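Local coordinates for protein eukaryotic peptide chain release factor GTP-binding subunit (Schizosaccharomyces pombe, PDB 1R5B) that is the GTP-binding subunit of a eukaryotic peptide chain release factor, a P-loop protein related to elongation factor Tu, at residues 362-373 / 456-467; 377-385 / 394-402. All blocks are in the same frame, centred on the assembly; numbering follows the deposited sequence.

Contact 1. Residues 362-373 / 456-467; sequences TTRFIAQIAILE and TVAVGKVVKILD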
loop_
_atom_site.group_PDB
_atom_site.type_symbol
_atom_site.label_atom_id
_atom_site.label_comp_id
_atom_site.label_asym_id
_atom_site.label_seq_id
_atom_site.Cartn_x
_atom_site.Cartn_y
_atom_site.Cartn_z
ATOM N N THR A 362 13.536 -2.384 -18.773
ATOM C CA THR A 362 13.356 -3.026 -20.065
ATOM C C THR A 362 13.045 -2.007 -21.137
ATOM O O THR A 362 12.793 -0.849 -20.838
ATOM C CB THR A 362 12.224 -4.077 -19.960
ATOM O OG1 THR A 362 12.229 -4.943 -21.095
ATOM C CG2 THR A 362 10.855 -3.420 -20.006
ATOM N N THR A 363 13.088 -2.456 -22.387
ATOM C CA THR A 363 12.618 -1.664 -23.514
ATOM C C THR A 363 11.356 -2.268 -24.128
ATOM O O THR A 363 10.836 -1.740 -25.102
ATOM C CB THR A 363 13.716 -1.557 -24.603
ATOM O OG1 THR A 363 14.249 -2.856 -24.892
ATOM C CG2 THR A 363 14.911 -0.767 -24.106
ATOM N N ARG A 364 10.865 -3.373 -23.570
ATOM C CA ARG A 364 9.753 -4.114 -24.177
ATOM C C ARG A 364 8.740 -4.609 -23.147
ATOM O O ARG A 364 9.096 -5.334 -22.226
ATOM C CB ARG A 364 10.295 -5.298 -24.986
ATOM C CG ARG A 364 11.132 -4.873 -26.171
ATOM C CD ARG A 364 11.510 -5.997 -27.118
ATOM N NE ARG A 364 12.618 -5.611 -27.990
ATOM C CZ ARG A 364 13.915 -5.661 -27.663
ATOM N NH1 ARG A 364 14.303 -6.088 -26.466
ATOM N NH2 ARG A 364 14.839 -5.292 -28.553
ATOM N N PHE A 365 7.477 -4.226 -23.330
ATOM C CA PHE A 365 6.411 -4.586 -22.393
ATOM C C PHE A 365 5.000 -4.429 -22.954
ATOM O O PHE A 365 4.767 -3.657 -23.879
ATOM C CB PHE A 365 6.514 -3.721 -21.141
ATOM C CG PHE A 365 6.310 -2.254 -21.390
ATOM C CD1 PHE A 365 7.356 -1.472 -21.816
ATOM C CD2 PHE A 365 5.080 -1.654 -21.172
ATOM C CE1 PHE A 365 7.191 -0.129 -22.025
ATOM C CE2 PHE A 365 4.913 -0.302 -21.388
ATOM C CZ PHE A 365 5.982 0.456 -21.815
ATOM N N ILE A 366 4.053 -5.131 -22.335
ATOM C CA ILE A 366 2.636 -5.061 -22.701
ATOM C C ILE A 366 1.914 -4.065 -21.784
ATOM O O ILE A 366 2.276 -3.937 -20.618
ATOM C CB ILE A 366 2.019 -6.468 -22.611
ATOM C CG1 ILE A 366 2.888 -7.470 -23.394
ATOM C CG2 ILE A 366 0.589 -6.454 -23.143
ATOM C CD1 ILE A 366 2.334 -8.879 -23.461
ATOM N N ALA A 367 0.901 -3.366 -22.305
ATOM C CA ALA A 367 0.262 -2.253 -21.578
ATOM C C ALA A 367 -1.185 -1.918 -22.002
ATOM O O ALA A 367 -1.445 -1.629 -23.181
ATOM C CB ALA A 367 1.121 -1.007 -21.702
ATOM N N GLN A 368 -2.105 -1.948 -21.026
ATOM C CA GLN A 368 -3.476 -1.488 -21.208
ATOM C C GLN A 368 -3.522 0.029 -21.186
ATOM O O GLN A 368 -2.879 0.640 -20.342
ATOM C CB GLN A 368 -4.374 -1.988 -20.077
ATOM C CG GLN A 368 -4.672 -3.485 -20.065
ATOM C CD GLN A 368 -5.874 -3.835 -19.188
ATOM O OE1 GLN A 368 -5.991 -4.966 -18.712
ATOM N NE2 GLN A 368 -6.764 -2.867 -18.974
ATOM N N ILE A 369 -4.334 0.626 -22.060
ATOM C CA ILE A 369 -4.315 2.079 -22.271
ATOM C C ILE A 369 -5.698 2.674 -22.549
ATOM O O ILE A 369 -6.677 1.951 -22.734
ATOM C CB ILE A 369 -3.330 2.433 -23.426
ATOM C CG1 ILE A 369 -2.515 3.696 -23.119
ATOM C CG2 ILE A 369 -4.058 2.595 -24.757
ATOM C CD1 ILE A 369 -1.173 3.752 -23.871
ATOM N N ALA A 370 -5.760 4.001 -22.585
ATOM C CA ALA A 370 -7.017 4.703 -22.762
ATOM C C ALA A 370 -6.777 6.080 -23.371
ATOM O O ALA A 370 -6.255 6.971 -22.703
ATOM C CB ALA A 370 -7.741 4.830 -21.428
ATOM N N ILE A 371 -7.172 6.242 -24.636
ATOM C CA ILE A 371 -6.976 7.485 -25.370
ATOM C C ILE A 371 -7.959 8.526 -24.842
ATOM O O ILE A 371 -9.078 8.177 -24.469
ATOM C CB ILE A 371 -7.179 7.234 -26.886
ATOM C CG1 ILE A 371 -6.007 6.410 -27.438
ATOM C CG2 ILE A 371 -7.333 8.555 -27.665
ATOM C CD1 ILE A 371 -6.057 4.922 -27.101
ATOM N N LEU A 372 -7.550 9.798 -24.846
ATOM C CA LEU A 372 -8.265 10.862 -24.124
ATOM C C LEU A 372 -8.851 12.013 -24.976
ATOM O O LEU A 372 -9.937 12.497 -24.643
ATOM C CB LEU A 372 -7.369 11.442 -23.009
ATOM C CG LEU A 372 -7.599 10.888 -21.592
ATOM C CD1 LEU A 372 -6.382 11.097 -20.701
ATOM C CD2 LEU A 372 -8.842 11.511 -20.958
ATOM N N GLU A 373 -8.174 12.460 -26.044
ATOM C CA GLU A 373 -8.634 13.686 -26.741
ATOM C C GLU A 373 -8.346 13.904 -28.253
ATOM O O GLU A 373 -9.287 13.866 -29.056
ATOM C CB GLU A 373 -8.177 14.932 -25.960
ATOM C CG GLU A 373 -6.758 14.864 -25.403
ATOM C CD GLU A 373 -6.016 16.187 -25.506
ATOM O OE1 GLU A 373 -4.778 16.156 -25.681
ATOM O OE2 GLU A 373 -6.668 17.258 -25.411
ATOM N N THR A 456 -1.599 16.071 -22.337
ATOM C CA THR A 456 -2.150 14.713 -22.165
ATOM C C THR A 456 -2.590 14.034 -23.477
ATOM O O THR A 456 -2.606 14.664 -24.527
ATOM C CB THR A 456 -3.294 14.708 -21.086
ATOM O OG1 THR A 456 -3.252 13.488 -20.335
ATOM C CG2 THR A 456 -4.720 14.712 -21.700
ATOM N N VAL A 457 -2.901 12.739 -23.400
ATOM C CA VAL A 457 -3.467 11.979 -24.526
ATOM C C VAL A 457 -3.890 10.551 -24.181
ATOM O O VAL A 457 -4.797 10.020 -24.799
ATOM C CB VAL A 457 -2.524 11.887 -25.769
ATOM C CG1 VAL A 457 -2.839 13.005 -26.799
ATOM C CG2 VAL A 457 -1.057 11.858 -25.375
ATOM N N ALA A 458 -3.222 9.906 -23.234
ATOM C CA ALA A 458 -3.674 8.591 -22.781
ATOM C C ALA A 458 -3.290 8.284 -21.332
ATOM O O ALA A 458 -2.645 9.091 -20.663
ATOM C CB ALA A 458 -3.158 7.500 -23.722
ATOM N N VAL A 459 -3.725 7.119 -20.853
ATOM C CA VAL A 459 -3.325 6.595 -19.547
ATOM C C VAL A 459 -3.316 5.079 -19.610
ATOM O O VAL A 459 -4.128 4.472 -20.308
ATOM C CB VAL A 459 -4.266 7.047 -18.390
ATOM C CG1 VAL A 459 -3.926 8.461 -17.920
ATOM C CG2 VAL A 459 -5.737 6.943 -18.783
ATOM N N GLY A 460 -2.404 4.465 -18.865
ATOM C CA GLY A 460 -2.234 3.031 -18.939
ATOM C C GLY A 460 -1.426 2.416 -17.820
ATOM O O GLY A 460 -0.745 3.109 -17.073
ATOM N N LYS A 461 -1.533 1.096 -17.711
ATOM C CA LYS A 461 -0.744 0.310 -16.784
ATOM C C LYS A 461 -0.021 -0.799 -17.531
ATOM O O LYS A 461 -0.512 -1.250 -18.559
ATOM C CB LYS A 461 -1.641 -0.288 -15.703
ATOM C CG LYS A 461 -2.666 -1.312 -16.188
ATOM C CD LYS A 461 -3.995 -1.160 -15.448
ATOM C CE LYS A 461 -5.122 -1.959 -16.101
ATOM N NZ LYS A 461 -5.951 -2.677 -15.088
ATOM N N VAL A 462 1.123 -1.249 -17.008
ATOM C CA VAL A 462 1.900 -2.306 -17.661
ATOM C C VAL A 462 1.486 -3.644 -17.076
ATOM O O VAL A 462 1.253 -3.726 -15.886
ATOM C CB VAL A 462 3.470 -2.085 -17.583
ATOM C CG1 VAL A 462 3.853 -0.840 -16.800
ATOM C CG2 VAL A 462 4.209 -3.325 -17.059
ATOM N N VAL A 463 1.383 -4.679 -17.916
ATOM C CA VAL A 463 0.876 -5.995 -17.499
ATOM C C VAL A 463 1.879 -7.131 -17.640
ATOM O O VAL A 463 1.676 -8.216 -17.087
ATOM C CB VAL A 463 -0.444 -6.374 -18.259
ATOM C CG1 VAL A 463 -0.230 -6.447 -19.762
ATOM C CG2 VAL A 463 -1.050 -7.681 -17.729
ATOM N N LYS A 464 2.945 -6.903 -18.399
ATOM C CA LYS A 464 4.015 -7.894 -18.511
ATOM C C LYS A 464 5.329 -7.249 -18.941
ATOM O O LYS A 464 5.341 -6.365 -19.796
ATOM C CB LYS A 464 3.622 -9.010 -19.491
ATOM C CG LYS A 464 4.692 -10.103 -19.657
ATOM C CD LYS A 464 4.114 -11.471 -20.057
ATOM C CE LYS A 464 4.759 -12.025 -21.332
ATOM N NZ LYS A 464 4.928 -13.514 -21.317
ATOM N N ILE A 465 6.425 -7.692 -18.326
ATOM C CA ILE A 465 7.774 -7.257 -18.695
ATOM C C ILE A 465 8.343 -8.278 -19.662
ATOM O O ILE A 465 8.074 -9.465 -19.523
ATOM C CB ILE A 465 8.690 -7.200 -17.451
ATOM C CG1 ILE A 465 8.078 -6.327 -16.345
ATOM C CG2 ILE A 465 10.112 -6.733 -17.830
ATOM C CD1 ILE A 465 7.989 -4.866 -16.687
ATOM N N LEU A 466 9.145 -7.827 -20.618
ATOM C CA LEU A 466 9.810 -8.737 -21.557
ATOM C C LEU A 466 11.332 -8.530 -21.555
ATOM O O LEU A 466 11.803 -7.394 -21.557
ATOM C CB LEU A 466 9.242 -8.578 -22.971
ATOM C CG LEU A 466 7.787 -9.051 -23.118
ATOM C CD1 LEU A 466 7.124 -8.494 -24.389
ATOM C CD2 LEU A 466 7.707 -10.582 -23.080
ATOM N N ASP A 467 12.072 -9.647 -21.533
ATOM C CA ASP A 467 13.546 -9.688 -21.562
ATOM C C ASP A 467 14.268 -8.573 -20.769
ATOM O O ASP A 467 13.898 -8.120 -19.673
ATOM C CB ASP A 467 14.025 -9.720 -23.017
ATOM C CG ASP A 467 13.454 -8.582 -23.849
ATOM O OD1 ASP A 467 13.772 -7.407 -23.556
ATOM O OD2 ASP A 467 12.667 -8.767 -24.805
ATOM O OXT ASP A 467 15.305 -8.032 -21.163
HETATM O O HOH W 1 15.434 -5.098 -22.820
#
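Ile366 and Val463 meet at a beta bulge in the antiparallel pairing of strands 364-371 and 457-466, two central strands of the C-terminal all-beta domain, which resembles the corresponding domain of eEF1A. The backbone bonds define the bulge. Ile366 pairs with Lys464, its N reaching Lys464 O at 3.1 Å, whereas Ala367 pairs with Val462, leaving Val463 as the extra residue. Ile366 O receives Val463 N at 2.9 Å in a nearly straight bond (168° at the hydrogen), with the donor standing above the carbonyl plane.

Apolar contacts divide between the two faces of the sheet. On the face carrying Ile366, its CG2 branch presses on Val463 CG1 at 3.5 Å, and farther along Ala370 CB meets Val459 CG2. On the other face, Phe365 and Val462 cross at about a right angle, CD2 of the ring lying 4.0 Å from Val462 CB; Ile369 CG1 packs on Ala458 CB. Leu428 and Met436 also touch the phenylalanine side chain.

Polar side chains add three features. Gln368 and Lys461 run side by side in the same direction, Lys461 CE lying 3.4 Å from Gln368 NE2, while the ammonium NZ is held by Met38 O. Near the C-terminus, Arg364 NH1 forms a salt bridge with Asp467 OD1 at 3.2 Å, its hydrogen bond weak; the oxygen sits at the guanidinium edge, although the two planar groups are turned 72° apart. A water donates to the same OD1. Thr362 OG1, placed anti to its own N (chi1 -166°), serves two partners: it accepts from Arg364 N at 3.2 Å in an ST turn and donates to Leu466 O at 2.5 Å, almost in line with that carbonyl.

Contact 2. Residues 377-385 / 394-402; sequences ILTTGYSCV and EVSFAKLLH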
loop_
_atom_site.group_PDB
_atom_site.type_symbol
_atom_site.label_atom_id
_atom_site.label_comp_id
_atom_site.label_asym_id
_atom_site.label_seq_id
_atom_site.Cartn_x
_atom_site.Cartn_y
_atom_site.Cartn_z
ATOM N N ILE A 377 -4.489 8.585 -34.811
ATOM C CA ILE A 377 -3.119 8.376 -35.325
ATOM C C ILE A 377 -2.637 6.897 -35.375
ATOM O O ILE A 377 -2.980 6.068 -34.516
ATOM C CB ILE A 377 -2.090 9.279 -34.549
ATOM C CG1 ILE A 377 -2.540 10.753 -34.519
ATOM C CG2 ILE A 377 -0.688 9.200 -35.181
ATOM C CD1 ILE A 377 -2.526 11.473 -35.877
ATOM N N LEU A 378 -1.815 6.633 -36.405
ATOM C CA LEU A 378 -1.337 5.302 -36.844
ATOM C C LEU A 378 -0.962 4.255 -35.772
ATOM O O LEU A 378 -0.514 4.586 -34.671
ATOM C CB LEU A 378 -0.129 5.475 -37.796
ATOM C CG LEU A 378 -0.374 5.510 -39.313
ATOM C CD1 LEU A 378 -1.503 6.466 -39.693
ATOM C CD2 LEU A 378 0.906 5.879 -40.077
ATOM N N THR A 379 -1.146 2.989 -36.154
ATOM C CA THR A 379 -0.724 1.825 -35.370
ATOM C C THR A 379 0.757 1.538 -35.544
ATOM O O THR A 379 1.405 2.039 -36.470
ATOM C CB THR A 379 -1.501 0.537 -35.797
ATOM O OG1 THR A 379 -0.926 -0.616 -35.165
ATOM C CG2 THR A 379 -1.328 0.216 -37.306
ATOM N N THR A 380 1.276 0.708 -34.647
ATOM C CA THR A 380 2.581 0.081 -34.820
ATOM C C THR A 380 3.703 1.115 -35.005
ATOM O O THR A 380 4.740 0.820 -35.599
ATOM C CB THR A 380 2.508 -0.938 -35.989
ATOM O OG1 THR A 380 1.411 -1.835 -35.766
ATOM C CG2 THR A 380 3.727 -1.865 -36.030
ATOM N N GLY A 381 3.501 2.314 -34.461
ATOM C CA GLY A 381 4.504 3.361 -34.525
ATOM C C GLY A 381 3.950 4.735 -34.206
ATOM O O GLY A 381 4.028 5.660 -35.017
ATOM N N TYR A 382 3.380 4.874 -33.010
ATOM C CA TYR A 382 2.926 6.178 -32.562
ATOM C C TYR A 382 3.913 6.658 -31.517
ATOM O O TYR A 382 4.152 5.951 -30.563
ATOM C CB TYR A 382 1.514 6.078 -31.985
ATOM C CG TYR A 382 0.956 7.401 -31.530
ATOM C CD1 TYR A 382 0.424 7.554 -30.253
ATOM C CD2 TYR A 382 0.969 8.508 -32.377
ATOM C CE1 TYR A 382 -0.082 8.770 -29.834
ATOM C CE2 TYR A 382 0.467 9.726 -31.967
ATOM C CZ TYR A 382 -0.057 9.853 -30.697
ATOM O OH TYR A 382 -0.560 11.064 -30.301
ATOM N N SER A 383 4.500 7.839 -31.706
ATOM C CA SER A 383 5.516 8.354 -30.783
ATOM C C SER A 383 4.999 9.476 -29.888
ATOM O O SER A 383 4.533 10.506 -30.366
ATOM C CB SER A 383 6.746 8.857 -31.534
ATOM O OG SER A 383 7.712 9.351 -30.616
ATOM N N CYS A 384 5.088 9.257 -28.582
ATOM C CA CYS A 384 4.851 10.304 -27.592
ATOM C C CYS A 384 5.755 10.086 -26.394
ATOM O O CYS A 384 6.415 9.049 -26.275
ATOM C CB CYS A 384 3.383 10.315 -27.142
ATOM S SG CYS A 384 2.718 8.702 -26.683
ATOM N N VAL A 385 5.787 11.073 -25.509
ATOM C CA VAL A 385 6.464 10.925 -24.227
ATOM C C VAL A 385 5.624 9.996 -23.335
ATOM O O VAL A 385 4.417 10.190 -23.218
ATOM C CB VAL A 385 6.670 12.311 -23.538
ATOM C CG1 VAL A 385 7.401 12.157 -22.206
ATOM C CG2 VAL A 385 7.433 13.264 -24.453
ATOM N N GLU A 394 10.032 7.933 -23.805
ATOM C CA GLU A 394 9.832 7.869 -25.257
ATOM C C GLU A 394 9.315 6.486 -25.618
ATOM O O GLU A 394 9.949 5.486 -25.290
ATOM C CB GLU A 394 11.153 8.134 -25.998
ATOM C CG GLU A 394 11.054 8.163 -27.524
ATOM C CD GLU A 394 10.587 9.503 -28.067
ATOM O OE1 GLU A 394 9.652 10.093 -27.482
ATOM O OE2 GLU A 394 11.152 9.967 -29.086
ATOM N N VAL A 395 8.184 6.418 -26.307
ATOM C CA VAL A 395 7.526 5.134 -26.507
ATOM C C VAL A 395 6.735 5.044 -27.809
ATOM O O VAL A 395 6.239 6.046 -28.313
ATOM C CB VAL A 395 6.582 4.824 -25.325
ATOM C CG1 VAL A 395 5.367 5.754 -25.341
ATOM C CG2 VAL A 395 6.150 3.365 -25.342
ATOM N N SER A 396 6.619 3.819 -28.317
ATOM C CA SER A 396 5.908 3.515 -29.554
ATOM C C SER A 396 5.280 2.123 -29.493
ATOM O O SER A 396 5.729 1.264 -28.730
ATOM C CB SER A 396 6.869 3.589 -30.746
ATOM O OG SER A 396 7.910 2.638 -30.597
ATOM N N PHE A 397 4.253 1.895 -30.315
ATOM C CA PHE A 397 3.540 0.621 -30.277
ATOM C C PHE A 397 4.170 -0.310 -31.295
ATOM O O PHE A 397 4.592 0.136 -32.346
ATOM C CB PHE A 397 2.045 0.829 -30.544
ATOM C CG PHE A 397 1.355 1.674 -29.498
ATOM C CD1 PHE A 397 0.608 1.081 -28.485
ATOM C CD2 PHE A 397 1.465 3.066 -29.522
ATOM C CE1 PHE A 397 -0.017 1.863 -27.516
ATOM C CE2 PHE A 397 0.842 3.853 -28.552
ATOM C CZ PHE A 397 0.101 3.254 -27.554
ATOM N N ALA A 398 4.250 -1.595 -30.963
ATOM C CA ALA A 398 4.946 -2.583 -31.784
ATOM C C ALA A 398 3.981 -3.631 -32.331
ATOM O O ALA A 398 3.937 -3.867 -33.533
ATOM C CB ALA A 398 6.047 -3.253 -30.974
ATOM N N LYS A 399 3.221 -4.262 -31.439
ATOM C CA LYS A 399 2.249 -5.285 -31.818
ATOM C C LYS A 399 0.859 -4.933 -31.279
ATOM O O LYS A 399 0.360 -5.614 -30.378
ATOM C CB LYS A 399 2.687 -6.663 -31.295
ATOM C CG LYS A 399 4.030 -7.149 -31.832
ATOM C CD LYS A 399 4.274 -8.617 -31.488
ATOM C CE LYS A 399 5.555 -9.153 -32.124
ATOM N NZ LYS A 399 6.620 -9.388 -31.111
ATOM N N LEU A 400 0.250 -3.875 -31.835
ATOM C CA LEU A 400 -1.127 -3.458 -31.487
ATOM C C LEU A 400 -2.038 -4.674 -31.572
ATOM O O LEU A 400 -2.190 -5.265 -32.634
ATOM C CB LEU A 400 -1.643 -2.329 -32.408
ATOM C CG LEU A 400 -2.319 -1.112 -31.752
ATOM C CD1 LEU A 400 -1.312 -0.283 -30.985
ATOM C CD2 LEU A 400 -3.032 -0.220 -32.759
ATOM N N LEU A 401 -2.632 -5.043 -30.441
ATOM C CA LEU A 401 -3.253 -6.361 -30.282
ATOM C C LEU A 401 -4.772 -6.280 -30.008
ATOM O O LEU A 401 -5.560 -6.956 -30.693
ATOM C CB LEU A 401 -2.518 -7.163 -29.183
ATOM C CG LEU A 401 -1.740 -8.429 -29.586
ATOM C CD1 LEU A 401 -0.770 -8.846 -28.489
ATOM C CD2 LEU A 401 -2.677 -9.590 -29.935
ATOM N N HIS A 402 -5.178 -5.452 -29.035
ATOM C CA HIS A 402 -6.570 -5.435 -28.547
ATOM C C HIS A 402 -7.186 -4.042 -28.296
ATOM O O HIS A 402 -6.470 -3.053 -28.127
ATOM C CB HIS A 402 -6.642 -6.233 -27.253
ATOM C CG HIS A 402 -6.341 -7.686 -27.419
ATOM N ND1 HIS A 402 -5.056 -8.169 -27.522
ATOM C CD2 HIS A 402 -7.153 -8.765 -27.487
ATOM C CE1 HIS A 402 -5.089 -9.480 -27.654
ATOM N NE2 HIS A 402 -6.350 -9.869 -27.632
#
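Phe397 lies alongside Tyr382, both side chains pointing the same way. Its CB passes 4.2 Å from Thr380 N. With CG anti to the carbonyl carbon (chi1 -63°), the ring is carried along the tyrosine: CD2 rests 3.9 Å from Tyr382 CB, and CE2 comes within 4.1 Å of Tyr382 CD1, near the plane of the tyrosine ring and at its edge. CZ, at the far end, reaches Ile369.

On one flank of this aromatic pair the backbones form a single antiparallel bridge. Val395 N donates to Cys384 O at 3.2 Å, the nitrogen nearly in line with the carbonyl although the bond is bent at the hydrogen (145°); the return bond from Cys384 N to Val395 O is weak. Between bridge and rings, Ser396 CA approaches Tyr382 O at 3.2 Å as a CA-H...O contact. On the other flank, Leu400 CD2 packs against Thr379 OG1 at 3.2 Å; that hydroxyl also shares a hydrogen bond with Thr380 OG1, 2.7 Å away.

The contact lies on the surface, where 377-385 leads into edge strand 385-387 beside 447-451, while edge strand 396-397 runs beside 426-430. Val385 bonds through its backbone to Arg451, and Ser396 to Glu429; the single bridge thus forms just before the two outermost strands and brings the approaches to them together, consistent with the sheet curling toward a closed barrel.

Both contacts reach the same six-stranded antiparallel sheet in the C-terminal domain, with centres about 10 Å apart. Along the chain the order is 362-373, 377-385, 394-402, 456-467, so the partners of contact 2 both fall between those of contact 1. Contact 1 joins the two middle strands of the sheet, bringing the end of the chain back beside the first strand of this sheet in chain order; contact 2 joins the segments that flank its two outermost strands. Leu428 of strand 426-430 packs on Phe365 and Phe397 alike and so links the two. The arrangement is consistent with a closing beta barrel, as in the related domain of elongation factors.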